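Local atomic coordinates of N-formylglutamate amidohydrolase (PDB entry 2Q7S), a protein that binds a zinc ion and probably acts as a hydrolase of the N-formylglutamate amidohydrolase type. Residues Ala60-Glu63 and Ala64-Arg67; Val137-Arg140 and Ile141-Tyr145; Pro147-Ala150 and Ala151-Glu154; Ile237-Ala241 and Glu242-Ser246; Thr279-Ile282 and Ala283-Val286. One frame throughout, in Å; residues are numbered along the deposited sequence.

Interaction 1 (Ala60-Glu63 and Ala64-Arg67); sequences ALWE and AVPR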
loop_
_atom_site.group_PDB
_atom_site.type_symbol
_atom_site.label_atom_id
_atom_site.label_comp_id
_atom_site.label_asym_id
_atom_site.label_seq_id
_atom_site.Cartn_x
_atom_site.Cartn_y
_atom_site.Cartn_z
ATOM N N ALA A 60 10.864 -0.850 4.399
ATOM C CA ALA A 60 12.054 -0.505 5.232
ATOM C C ALA A 60 11.877 0.877 5.869
ATOM O O ALA A 60 12.355 1.105 6.981
ATOM C CB ALA A 60 13.355 -0.555 4.393
ATOM N N LEU A 61 11.159 1.787 5.182
ATOM C CA LEU A 61 10.867 3.136 5.726
ATOM C C LEU A 61 10.067 3.013 7.008
ATOM O O LEU A 61 10.319 3.736 7.968
ATOM C CB LEU A 61 10.090 4.012 4.765
ATOM C CG LEU A 61 10.821 4.693 3.579
ATOM C CD1 LEU A 61 9.778 5.388 2.712
ATOM C CD2 LEU A 61 11.891 5.655 4.087
ATOM N N TRP A 62 9.147 2.048 7.024
ATOM C CA TRP A 62 8.330 1.821 8.211
ATOM C C TRP A 62 8.778 0.681 9.097
ATOM O O TRP A 62 7.956 0.098 9.828
ATOM C CB TRP A 62 6.887 1.635 7.787
ATOM C CG TRP A 62 6.235 2.839 7.124
ATOM C CD1 TRP A 62 6.231 3.130 5.784
ATOM C CD2 TRP A 62 5.412 3.850 7.747
ATOM N NE1 TRP A 62 5.479 4.263 5.539
ATOM C CE2 TRP A 62 4.947 4.706 6.718
ATOM C CE3 TRP A 62 5.020 4.109 9.068
ATOM C CZ2 TRP A 62 4.132 5.816 6.973
ATOM C CZ3 TRP A 62 4.202 5.246 9.325
ATOM C CH2 TRP A 62 3.770 6.056 8.278
ATOM N N GLU A 63 10.066 0.356 9.071
ATOM C CA GLU A 63 10.604 -0.722 9.944
ATOM C C GLU A 63 10.233 -0.656 11.440
ATOM O O GLU A 63 10.100 -1.674 12.036
ATOM C CB GLU A 63 12.135 -0.815 9.830
ATOM C CG GLU A 63 12.835 0.423 10.277
ATOM C CD GLU A 63 14.231 0.182 10.777
ATOM O OE1 GLU A 63 14.868 -0.811 10.345
ATOM O OE2 GLU A 63 14.697 1.016 11.591
ATOM N N ALA A 64 10.039 0.539 12.001
ATOM C CA ALA A 64 9.665 0.782 13.437
ATOM C C ALA A 64 8.383 0.149 13.913
ATOM O O ALA A 64 8.186 -0.017 15.096
ATOM C CB ALA A 64 9.527 2.254 13.683
ATOM N N VAL A 65 7.475 -0.134 12.991
ATOM C CA VAL A 65 6.168 -0.628 13.320
ATOM C C VAL A 65 6.144 -1.811 14.337
ATOM O O VAL A 65 5.425 -1.697 15.334
ATOM C CB VAL A 65 5.360 -0.947 12.003
ATOM C CG1 VAL A 65 4.097 -1.786 12.301
ATOM C CG2 VAL A 65 4.954 0.340 11.346
ATOM N N PRO A 66 6.877 -2.947 14.071
ATOM C CA PRO A 66 6.958 -4.061 14.995
ATOM C C PRO A 66 7.782 -3.718 16.253
ATOM O O PRO A 66 7.548 -4.279 17.317
ATOM C CB PRO A 66 7.621 -5.163 14.129
ATOM C CG PRO A 66 8.457 -4.432 13.247
ATOM C CD PRO A 66 7.621 -3.293 12.840
ATOM N N ARG A 67 8.617 -2.686 16.163
ATOM C CA ARG A 67 9.444 -2.241 17.295
ATOM C C ARG A 67 8.617 -1.508 18.317
ATOM O O ARG A 67 9.056 -1.348 19.410
ATOM C CB ARG A 67 10.562 -1.304 16.817
ATOM C CG ARG A 67 11.522 -1.937 15.763
ATOM C CD ARG A 67 12.559 -0.912 15.253
ATOM N NE ARG A 67 13.556 -0.689 16.298
ATOM C CZ ARG A 67 14.257 0.437 16.484
ATOM N NH1 ARG A 67 14.175 1.453 15.650
ATOM N NH2 ARG A 67 15.148 0.487 17.455
HETATM O O HOH W 1 10.477 3.313 10.794
HETATM O O HOH W 2 13.001 1.969 13.389
#
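W62 and V65 are joined by the backbone bond of a type I beta turn just after helix 58-61. V65 N donates to W62 O at 3.2 Å, with an N-H...O angle of 171°. The donor sits above the carbonyl plane rather than on a lone pair. W62 is the first residue to leave the helical conformation, and the turn lies in the loop between helix 58-61 and strand 71-75.

Two waters add polar links. One donates to L61 O and accepts from A64 N at 3.1 Å, bridging the last turn of the helix to the chain beyond it. The other donates to E63 OE2 at 2.6 Å and accepts from R67 NH1, also at 2.6 Å, in the plane of the guanidinium at its edge.

The direct charge contact is weaker. E63 CG stands between the backbone N and the carbonyl carbon (chi1 62°), and the extended chain beyond it runs beside R67, pointing the same way. E63 OE2 still stays 4.1 Å from R67 NH1 and well out of the guanidinium plane.

Apolar packing is slight: V65 CG2 approaches W62 CB at 4.3 Å. The indole itself packs on L275 and T279 of helix 267-289 and on I249 and I251 of strand 244-252.

The chemistry implies a turn fixed by its backbone, where exposed opposite charges are linked through a water while the indole is buried.

Interaction 2 (Val137-Arg140 and Ile141-Tyr145); sequences VQRR and INRYY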
loop_
_atom_site.group_PDB
_atom_site.type_symbol
_atom_site.label_atom_id
_atom_site.label_comp_id
_atom_site.label_asym_id
_atom_site.label_seq_id
_atom_site.Cartn_x
_atom_site.Cartn_y
_atom_site.Cartn_z
ATOM N N VAL A 137 -3.944 -15.956 -14.676
ATOM C CA VAL A 137 -4.308 -14.965 -13.734
ATOM C C VAL A 137 -4.823 -15.652 -12.459
ATOM O O VAL A 137 -4.467 -15.275 -11.358
ATOM C CB VAL A 137 -5.345 -14.000 -14.383
ATOM C CG1 VAL A 137 -6.005 -13.067 -13.340
ATOM C CG2 VAL A 137 -4.627 -13.203 -15.491
ATOM N N GLN A 138 -5.590 -16.724 -12.611
ATOM C CA GLN A 138 -6.050 -17.438 -11.447
ATOM C C GLN A 138 -4.859 -17.889 -10.597
ATOM O O GLN A 138 -4.909 -17.783 -9.393
ATOM C CB GLN A 138 -6.931 -18.609 -11.855
ATOM C CG GLN A 138 -8.360 -18.178 -12.282
ATOM C CD GLN A 138 -9.134 -19.309 -12.885
ATOM O OE1 GLN A 138 -8.539 -20.250 -13.401
ATOM N NE2 GLN A 138 -10.483 -19.240 -12.822
ATOM N N ARG A 139 -3.782 -18.372 -11.226
ATOM C CA ARG A 139 -2.620 -18.868 -10.499
ATOM C C ARG A 139 -1.871 -17.769 -9.783
ATOM O O ARG A 139 -1.454 -17.932 -8.611
ATOM C CB ARG A 139 -1.727 -19.701 -11.428
ATOM C CG ARG A 139 -2.360 -21.040 -11.755
ATOM C CD ARG A 139 -1.363 -22.002 -12.378
ATOM N NE ARG A 139 -1.004 -21.597 -13.727
ATOM C CZ ARG A 139 -1.611 -22.010 -14.835
ATOM N NH1 ARG A 139 -2.623 -22.867 -14.770
ATOM N NH2 ARG A 139 -1.193 -21.556 -16.008
ATOM N N ARG A 140 -1.741 -16.605 -10.432
ATOM C CA ARG A 140 -1.247 -15.415 -9.714
ATOM C C ARG A 140 -2.056 -15.170 -8.462
ATOM O O ARG A 140 -1.487 -14.941 -7.372
ATOM C CB ARG A 140 -1.252 -14.106 -10.572
ATOM C CG ARG A 140 -0.364 -14.226 -11.777
ATOM C CD ARG A 140 -0.176 -12.931 -12.472
ATOM N NE ARG A 140 0.489 -13.111 -13.769
ATOM C CZ ARG A 140 0.885 -12.098 -14.528
ATOM N NH1 ARG A 140 0.676 -10.857 -14.114
ATOM N NH2 ARG A 140 1.451 -12.319 -15.705
ATOM N N ILE A 141 -3.369 -15.159 -8.617
ATOM C CA ILE A 141 -4.249 -14.889 -7.481
ATOM C C ILE A 141 -4.018 -15.893 -6.360
ATOM O O ILE A 141 -3.845 -15.486 -5.238
ATOM C CB ILE A 141 -5.749 -14.849 -7.863
ATOM C CG1 ILE A 141 -6.058 -13.623 -8.727
ATOM C CG2 ILE A 141 -6.625 -14.806 -6.572
ATOM C CD1 ILE A 141 -7.393 -13.651 -9.489
ATOM N N ASN A 142 -3.974 -17.203 -6.670
ATOM C CA ASN A 142 -3.816 -18.226 -5.638
ATOM C C ASN A 142 -2.459 -18.208 -4.922
ATOM O O ASN A 142 -2.393 -18.367 -3.711
ATOM C CB ASN A 142 -4.070 -19.629 -6.229
ATOM C CG ASN A 142 -5.477 -19.807 -6.684
ATOM O OD1 ASN A 142 -6.363 -19.095 -6.212
ATOM N ND2 ASN A 142 -5.704 -20.746 -7.605
ATOM N N ARG A 143 -1.384 -18.048 -5.694
ATOM C CA ARG A 143 -0.049 -18.151 -5.174
ATOM C C ARG A 143 0.441 -16.897 -4.456
ATOM O O ARG A 143 1.244 -17.025 -3.553
ATOM C CB ARG A 143 0.938 -18.483 -6.289
ATOM C CG ARG A 143 0.627 -19.739 -7.029
ATOM C CD ARG A 143 1.391 -19.763 -8.393
ATOM N NE ARG A 143 1.220 -21.014 -9.109
ATOM C CZ ARG A 143 1.738 -21.280 -10.307
ATOM N NH1 ARG A 143 2.464 -20.369 -10.946
ATOM N NH2 ARG A 143 1.517 -22.459 -10.874
ATOM N N TYR A 144 0.004 -15.701 -4.877
ATOM C CA TYR A 144 0.542 -14.472 -4.365
ATOM C C TYR A 144 -0.508 -13.623 -3.629
ATOM O O TYR A 144 -0.312 -13.225 -2.481
ATOM C CB TYR A 144 1.266 -13.679 -5.469
ATOM C CG TYR A 144 2.357 -14.430 -6.157
ATOM C CD1 TYR A 144 3.654 -14.400 -5.693
ATOM C CD2 TYR A 144 2.087 -15.212 -7.275
ATOM C CE1 TYR A 144 4.641 -15.105 -6.333
ATOM C CE2 TYR A 144 3.076 -15.917 -7.909
ATOM C CZ TYR A 144 4.331 -15.857 -7.443
ATOM O OH TYR A 144 5.287 -16.552 -8.087
ATOM N N TYR A 145 -1.622 -13.347 -4.260
ATOM C CA TYR A 145 -2.631 -12.471 -3.663
ATOM C C TYR A 145 -3.317 -13.060 -2.438
ATOM O O TYR A 145 -3.407 -12.401 -1.391
ATOM C CB TYR A 145 -3.683 -12.151 -4.728
ATOM C CG TYR A 145 -4.750 -11.159 -4.315
ATOM C CD1 TYR A 145 -5.850 -11.543 -3.554
ATOM C CD2 TYR A 145 -4.689 -9.854 -4.739
ATOM C CE1 TYR A 145 -6.852 -10.613 -3.227
ATOM C CE2 TYR A 145 -5.683 -8.953 -4.427
ATOM C CZ TYR A 145 -6.710 -9.315 -3.649
ATOM O OH TYR A 145 -7.688 -8.353 -3.385
#
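R139 and R143 lie side by side, one helical turn apart, on the exposed side of helix 134-163, and point the same way. R143 is extended from CG to NE, which lays its guanidinium beside the R139 chain. R139 CB sits over the centre of one face, and R139 CD is 3.3 Å from R143 NH2. The two guanidinium planes are 39° apart. R139 NE and R143 NH2 are 3.9 Å apart, so like charges meet here; the contact is one of alkyl chain on guanidinium. N142 is exposed as well.

V137, R140, I141 and Y145, by contrast, are buried. V137 CG1 meets I141 CD1 at 4.1 Å. R140 O takes two backbone donors. Y144 N reaches it at 3.0 Å and Y145 N, in a weak bond, at 3.5 Å. This shared acceptor marks a wider pi-type turn at 141-145. R140 O also lies in the plane of the Y144 ring, at its edge.

The buried residues face loops and strand 132-133. R140 packs on L132 of that strand, bonds Y81 O and Y128 OH, and makes a cation-pi contact with Y81. Y144 meets the Y81 ring edge-to-face, I141 packs on I82, and Y145 OH bonds R86 O.

Interaction 3 (Pro147-Ala150 and Ala151-Glu154); sequences PYHA and ALTE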
loop_
_atom_site.group_PDB
_atom_site.type_symbol
_atom_site.label_atom_id
_atom_site.label_comp_id
_atom_site.label_asym_id
_atom_site.label_seq_id
_atom_site.Cartn_x
_atom_site.Cartn_y
_atom_site.Cartn_z
ATOM N N PRO A 147 -2.572 -15.586 -0.274
ATOM C CA PRO A 147 -1.733 -15.614 0.930
ATOM C C PRO A 147 -1.480 -14.274 1.559
ATOM O O PRO A 147 -1.581 -14.152 2.788
ATOM C CB PRO A 147 -0.430 -16.229 0.419
ATOM C CG PRO A 147 -0.816 -17.022 -0.689
ATOM C CD PRO A 147 -1.890 -16.253 -1.379
ATOM N N TYR A 148 -1.119 -13.277 0.734
ATOM C CA TYR A 148 -0.945 -11.939 1.217
ATOM C C TYR A 148 -2.205 -11.476 1.930
ATOM O O TYR A 148 -2.153 -11.012 3.084
ATOM C CB TYR A 148 -0.594 -10.976 0.077
ATOM C CG TYR A 148 -0.351 -9.550 0.554
ATOM C CD1 TYR A 148 0.913 -9.139 0.929
ATOM C CD2 TYR A 148 -1.394 -8.630 0.649
ATOM C CE1 TYR A 148 1.144 -7.841 1.386
ATOM C CE2 TYR A 148 -1.154 -7.329 1.052
ATOM C CZ TYR A 148 0.112 -6.954 1.453
ATOM O OH TYR A 148 0.374 -5.666 1.889
ATOM N N HIS A 149 -3.353 -11.577 1.265
ATOM C CA HIS A 149 -4.584 -11.099 1.897
ATOM C C HIS A 149 -5.059 -11.903 3.104
ATOM O O HIS A 149 -5.507 -11.301 4.121
ATOM C CB HIS A 149 -5.703 -10.836 0.874
ATOM C CG HIS A 149 -5.699 -9.416 0.444
ATOM N ND1 HIS A 149 -6.468 -8.461 1.068
ATOM C CD2 HIS A 149 -4.875 -8.749 -0.404
ATOM C CE1 HIS A 149 -6.155 -7.268 0.580
ATOM N NE2 HIS A 149 -5.178 -7.410 -0.299
ATOM N N ALA A 150 -4.902 -13.222 3.069
ATOM C CA ALA A 150 -5.131 -14.035 4.294
ATOM C C ALA A 150 -4.280 -13.543 5.505
ATOM O O ALA A 150 -4.786 -13.490 6.642
ATOM C CB ALA A 150 -4.896 -15.522 4.050
ATOM N N ALA A 151 -3.033 -13.142 5.245
ATOM C CA ALA A 151 -2.107 -12.698 6.323
ATOM C C ALA A 151 -2.633 -11.386 6.865
ATOM O O ALA A 151 -2.661 -11.206 8.079
ATOM C CB ALA A 151 -0.685 -12.512 5.821
ATOM N N LEU A 152 -3.054 -10.482 5.963
ATOM C CA LEU A 152 -3.640 -9.160 6.363
ATOM C C LEU A 152 -4.908 -9.353 7.185
ATOM O O LEU A 152 -5.075 -8.751 8.245
ATOM C CB LEU A 152 -3.921 -8.256 5.172
ATOM C CG LEU A 152 -4.446 -6.825 5.448
ATOM C CD1 LEU A 152 -3.462 -6.006 6.365
ATOM C CD2 LEU A 152 -4.714 -6.114 4.171
ATOM N N THR A 153 -5.830 -10.158 6.677
ATOM C CA THR A 153 -7.061 -10.535 7.433
ATOM C C THR A 153 -6.761 -11.074 8.825
ATOM O O THR A 153 -7.375 -10.679 9.828
ATOM C CB THR A 153 -7.897 -11.535 6.597
ATOM O OG1 THR A 153 -8.268 -10.865 5.386
ATOM C CG2 THR A 153 -9.195 -12.020 7.342
ATOM N N GLU A 154 -5.829 -12.016 8.886
ATOM C CA GLU A 154 -5.489 -12.661 10.146
ATOM C C GLU A 154 -4.979 -11.625 11.092
ATOM O O GLU A 154 -5.306 -11.677 12.255
ATOM C CB GLU A 154 -4.451 -13.780 9.925
ATOM C CG GLU A 154 -3.854 -14.346 11.168
ATOM C CD GLU A 154 -4.885 -14.990 12.107
ATOM O OE1 GLU A 154 -5.871 -15.585 11.623
ATOM O OE2 GLU A 154 -4.711 -14.871 13.347
#
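H149 O is approached by two donors of T153. T153 N bonds it at 2.8 Å, almost straight, with an N-H...O angle of 176°. T153 OG1 lies 3.1 Å from the same H149 O, although its proton has another acceptor within reach and the bond is not settled. The hydroxyl is brought there because OG1 stands beside the backbone N and anti to the carbonyl carbon (chi1 -61°), folding it back over the preceding turn.

The other i to i+4 bonds are regular. L152 N donates to Y148 O at 3.1 Å, E154 N to A150 O at 2.9 Å, and A151 N to P147 O at 3.0 Å. A151 N adds a weak i to i+3 bond to Y148 O. Together they carry the long helix 134-163 on past a kink at P147, whose ring nitrogen has no hydrogen to give to the turn before. The helix packs on strands 14-17 and 71-75 of the mixed sheet. The zinc ligand H172 lies on strand 166-174 of that sheet, and H32 just after strand 26-30. Y148 packs on L73 and A75 of strand 71-75 and bonds D29 OD2 through its hydroxyl.

H149 and L152 run side by side and point the same way. L152 CD2 comes to 4.0 Å from H149 CE1, at an oblique angle to the imidazole. The H149 ring also stacks on Y145, and its NE2 bonds P84 O. Both H149 and L152 touch L233 of helix 233-237.

Interaction 4 (Ile237-Ala241 and Glu242-Ser246); sequences IGRPA and ERRNS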
loop_
_atom_site.group_PDB
_atom_site.type_symbol
_atom_site.label_atom_id
_atom_site.label_comp_id
_atom_site.label_asym_id
_atom_site.label_seq_id
_atom_site.Cartn_x
_atom_site.Cartn_y
_atom_site.Cartn_z
ATOM N N ILE A 237 -12.001 -2.237 5.261
ATOM C CA ILE A 237 -11.360 -2.420 6.574
ATOM C C ILE A 237 -11.834 -1.321 7.560
ATOM O O ILE A 237 -12.271 -1.624 8.690
ATOM C CB ILE A 237 -9.851 -2.486 6.469
ATOM C CG1 ILE A 237 -9.405 -3.777 5.790
ATOM C CG2 ILE A 237 -9.173 -2.418 7.867
ATOM C CD1 ILE A 237 -7.883 -3.827 5.538
ATOM N N GLY A 238 -11.815 -0.075 7.093
ATOM C CA GLY A 238 -12.122 1.080 7.929
ATOM C C GLY A 238 -13.584 1.354 8.081
ATOM O O GLY A 238 -14.209 1.935 7.191
ATOM N N ARG A 239 -14.138 0.924 9.214
ATOM C CA ARG A 239 -15.500 1.269 9.592
ATOM C C ARG A 239 -15.471 1.777 11.033
ATOM O O ARG A 239 -15.758 1.024 11.978
ATOM C CB ARG A 239 -16.387 0.040 9.474
ATOM C CG ARG A 239 -16.335 -0.625 8.107
ATOM C CD ARG A 239 -16.840 -2.027 8.195
ATOM N NE ARG A 239 -15.759 -2.971 8.174
ATOM C CZ ARG A 239 -15.727 -4.121 8.830
ATOM N NH1 ARG A 239 -16.708 -4.513 9.613
ATOM N NH2 ARG A 239 -14.672 -4.881 8.698
ATOM N N PRO A 240 -15.120 3.056 11.219
ATOM C CA PRO A 240 -14.859 3.539 12.563
ATOM C C PRO A 240 -15.974 3.377 13.603
ATOM O O PRO A 240 -15.678 3.354 14.791
ATOM C CB PRO A 240 -14.503 5.005 12.335
ATOM C CG PRO A 240 -14.018 5.045 10.943
ATOM C CD PRO A 240 -14.915 4.118 10.229
ATOM N N ALA A 241 -17.222 3.262 13.168
ATOM C CA ALA A 241 -18.349 3.068 14.073
ATOM C C ALA A 241 -18.305 1.661 14.707
ATOM O O ALA A 241 -19.027 1.393 15.648
ATOM C CB ALA A 241 -19.650 3.285 13.322
ATOM N N GLU A 242 -17.452 0.769 14.182
ATOM C CA GLU A 242 -17.268 -0.550 14.717
ATOM C C GLU A 242 -15.911 -0.626 15.358
ATOM O O GLU A 242 -15.453 -1.702 15.725
ATOM C CB GLU A 242 -17.335 -1.575 13.591
ATOM C CG GLU A 242 -18.651 -1.667 12.907
ATOM C CD GLU A 242 -18.605 -2.649 11.774
ATOM O OE1 GLU A 242 -18.072 -3.771 11.980
ATOM O OE2 GLU A 242 -19.090 -2.303 10.683
ATOM N N ARG A 243 -15.243 0.518 15.430
ATOM C CA ARG A 243 -13.900 0.655 15.977
ATOM C C ARG A 243 -12.800 0.001 15.146
ATOM O O ARG A 243 -11.721 -0.370 15.660
ATOM C CB ARG A 243 -13.875 0.213 17.431
ATOM C CG ARG A 243 -14.903 0.965 18.246
ATOM C CD ARG A 243 -14.986 0.457 19.659
ATOM N NE ARG A 243 -13.697 0.439 20.361
ATOM C CZ ARG A 243 -12.978 1.520 20.657
ATOM N NH1 ARG A 243 -13.393 2.733 20.327
ATOM N NH2 ARG A 243 -11.843 1.393 21.320
ATOM N N ARG A 244 -13.062 -0.097 13.851
ATOM C CA ARG A 244 -12.113 -0.596 12.874
ATOM C C ARG A 244 -11.772 0.623 12.026
ATOM O O ARG A 244 -12.664 1.309 11.541
ATOM C CB ARG A 244 -12.718 -1.693 12.023
ATOM C CG ARG A 244 -13.208 -2.915 12.806
ATOM C CD ARG A 244 -14.169 -3.713 12.007
ATOM N NE ARG A 244 -14.421 -5.025 12.616
ATOM C CZ ARG A 244 -13.652 -6.099 12.435
ATOM N NH1 ARG A 244 -12.569 -6.042 11.685
ATOM N NH2 ARG A 244 -13.954 -7.249 13.026
ATOM N N ASN A 245 -10.488 0.894 11.875
ATOM C CA ASN A 245 -10.006 2.128 11.238
ATOM C C ASN A 245 -8.980 1.788 10.177
ATOM O O ASN A 245 -8.121 0.952 10.391
ATOM C CB ASN A 245 -9.363 3.055 12.293
ATOM C CG ASN A 245 -10.307 3.390 13.432
ATOM O OD1 ASN A 245 -11.157 4.271 13.310
ATOM N ND2 ASN A 245 -10.231 2.604 14.503
ATOM N N SER A 246 -9.044 2.481 9.057
ATOM C CA SER A 246 -8.071 2.299 7.999
ATOM C C SER A 246 -7.704 3.684 7.419
ATOM O O SER A 246 -8.580 4.579 7.133
ATOM C CB SER A 246 -8.638 1.375 6.920
ATOM O OG SER A 246 -7.666 0.859 6.036
HETATM O O HOH W 3 -11.677 -4.248 9.684
#
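A salt-bridge network of R239, E242 and R244 sits on the turn that joins helix 233-237 to strand 244-252. R239 NH1 bridges to E242 OE1 at 2.8 Å. The two side chains cross at a slant, with guanidinium and carboxylate planes 70° apart. R244 NE completes the network with a long bridge of 3.9 Å to the same E242 OE1.

R239 and R244 lie side by side with their guanidinium planes only 13° apart. R244 CD rests on one face of the R239 guanidinium, toward its rim, 3.5 Å from R239 NH2. The bend of R239 at chi3 (-103°) turns its head toward E242. The shared carboxylate would offset the charge of the two arginines.

The backbone closes the turn. E242 N bonds R239 O at 2.8 Å, and R243 N bonds P240 O at 2.9 Å from above the carbonyl plane. R244 N adds a weak bond to R239 O as part of a single antiparallel bridge. A water donates to I237 O and accepts from R244 NH1 at 2.8 Å, in the guanidinium plane at its edge.

R244 also makes a salt bridge with E157 and a cation-pi contact with Y160, both on helix 134-163. N245 pairs by backbone bonds with V166 and H168 of strand 166-174, and S246 OG bonds H168 ND1.

Interaction 5 (Thr279-Ile282 and Ala283-Val286); sequences TLRI and AEYV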
loop_
_atom_site.group_PDB
_atom_site.type_symbol
_atom_site.label_atom_id
_atom_site.label_comp_id
_atom_site.label_asym_id
_atom_site.label_seq_id
_atom_site.Cartn_x
_atom_site.Cartn_y
_atom_site.Cartn_z
ATOM N N THR A 279 5.780 6.772 14.354
ATOM C CA THR A 279 5.188 5.442 14.649
ATOM C C THR A 279 5.070 5.231 16.146
ATOM O O THR A 279 4.127 4.629 16.626
ATOM C CB THR A 279 5.983 4.281 13.903
ATOM O OG1 THR A 279 5.887 4.444 12.476
ATOM C CG2 THR A 279 5.411 2.909 14.204
ATOM N N LEU A 280 6.070 5.709 16.895
ATOM C CA LEU A 280 6.063 5.638 18.324
ATOM C C LEU A 280 4.865 6.451 18.818
ATOM O O LEU A 280 4.084 6.011 19.682
ATOM C CB LEU A 280 7.390 6.173 18.910
ATOM C CG LEU A 280 7.610 6.089 20.419
ATOM C CD1 LEU A 280 7.313 4.655 20.959
ATOM C CD2 LEU A 280 9.043 6.522 20.802
ATOM N N ARG A 281 4.691 7.632 18.255
ATOM C CA ARG A 281 3.546 8.448 18.636
ATOM C C ARG A 281 2.180 7.793 18.328
ATOM O O ARG A 281 1.240 7.899 19.104
ATOM C CB ARG A 281 3.662 9.795 17.951
ATOM C CG ARG A 281 2.627 10.786 18.417
ATOM C CD ARG A 281 2.821 11.204 19.883
ATOM N NE ARG A 281 1.654 11.977 20.266
ATOM C CZ ARG A 281 0.491 11.466 20.657
ATOM N NH1 ARG A 281 0.312 10.143 20.768
ATOM N NH2 ARG A 281 -0.508 12.297 20.940
ATOM N N ILE A 282 2.070 7.134 17.178
ATOM C CA ILE A 282 0.860 6.430 16.814
ATOM C C ILE A 282 0.619 5.261 17.767
ATOM O O ILE A 282 -0.507 5.020 18.107
ATOM C CB ILE A 282 0.929 5.882 15.358
ATOM C CG1 ILE A 282 1.009 7.019 14.322
ATOM C CG2 ILE A 282 -0.235 4.919 15.013
ATOM C CD1 ILE A 282 1.176 6.486 12.855
ATOM N N ALA A 283 1.676 4.551 18.197
ATOM C CA ALA A 283 1.544 3.406 19.114
ATOM C C ALA A 283 0.937 3.876 20.413
ATOM O O ALA A 283 0.044 3.246 20.950
ATOM C CB ALA A 283 2.903 2.684 19.375
ATOM N N GLU A 284 1.406 5.017 20.897
ATOM C CA GLU A 284 0.877 5.654 22.110
ATOM C C GLU A 284 -0.622 6.042 21.979
ATOM O O GLU A 284 -1.443 5.847 22.906
ATOM C CB GLU A 284 1.698 6.897 22.405
ATOM C CG GLU A 284 3.098 6.617 22.883
ATOM C CD GLU A 284 3.876 7.905 23.209
ATOM O OE1 GLU A 284 3.877 8.815 22.355
ATOM O OE2 GLU A 284 4.456 8.018 24.311
ATOM N N TYR A 285 -0.962 6.607 20.836
ATOM C CA TYR A 285 -2.337 6.958 20.530
ATOM C C TYR A 285 -3.243 5.704 20.512
ATOM O O TYR A 285 -4.274 5.677 21.149
ATOM C CB TYR A 285 -2.393 7.715 19.215
ATOM C CG TYR A 285 -3.790 8.079 18.817
ATOM C CD1 TYR A 285 -4.369 9.271 19.220
ATOM C CD2 TYR A 285 -4.547 7.195 18.069
ATOM C CE1 TYR A 285 -5.666 9.561 18.864
ATOM C CE2 TYR A 285 -5.816 7.475 17.721
ATOM C CZ TYR A 285 -6.369 8.646 18.104
ATOM O OH TYR A 285 -7.653 8.873 17.745
ATOM N N VAL A 286 -2.814 4.666 19.813
ATOM C CA VAL A 286 -3.506 3.377 19.793
ATOM C C VAL A 286 -3.709 2.747 21.174
ATOM O O VAL A 286 -4.783 2.272 21.446
ATOM C CB VAL A 286 -2.759 2.426 18.811
ATOM C CG1 VAL A 286 -3.120 0.957 18.995
ATOM C CG2 VAL A 286 -3.043 2.901 17.422
#
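R281 and E284 cross at about a right angle on helix 267-289. Their guanidinium and carboxylate planes are 81° apart. E284 OE1 lies against the aliphatic part of R281, 3.6 Å from CD, while R281 NH1 remains 4.1 Å from that oxygen, beyond a salt bridge. R281 is bent at chi2 (67°), which carries its end forward, toward Y285. There R281 NH1 comes 3.9 Å from E284 CB, and Y285 N lies in the guanidinium plane at its edge.

On the buried side I282 CG2 and V286 CG2 meet at 4.2 Å, one turn apart. V286 N bonds I282 O at 2.9 Å, nearly straight. I282 packs on V211 of helix 205-217 and L169 of strand 166-174. Y285 points its hydroxyl to E204.

Branched apolar chains thus make up the buried part of this turn. The attraction between R281 and E284 is probably modest, since their charged atoms do not pair directly.

Interactions 2 and 3 share helix 134-163 and touch where N142 O meets P147 CD. Interaction 2 is rich in arginines, whereas interaction 3 mixes ring packing with backbone bonds. Interaction 3 also touches interaction 4, through L152 and I237. Interaction 4 is the one with a direct, short salt bridge; the opposite charges of interactions 1 and 5 stay further apart, with a water between those of interaction 1. Interactions 1 and 5 meet where V65 CA nears T279 CG2. Interactions 2 and 5 lie on opposite sides of the chain's centre. The V137-I141 and I282-V286 contacts are buried, while the R139-R143 and E63-R67 pairs are at the surface.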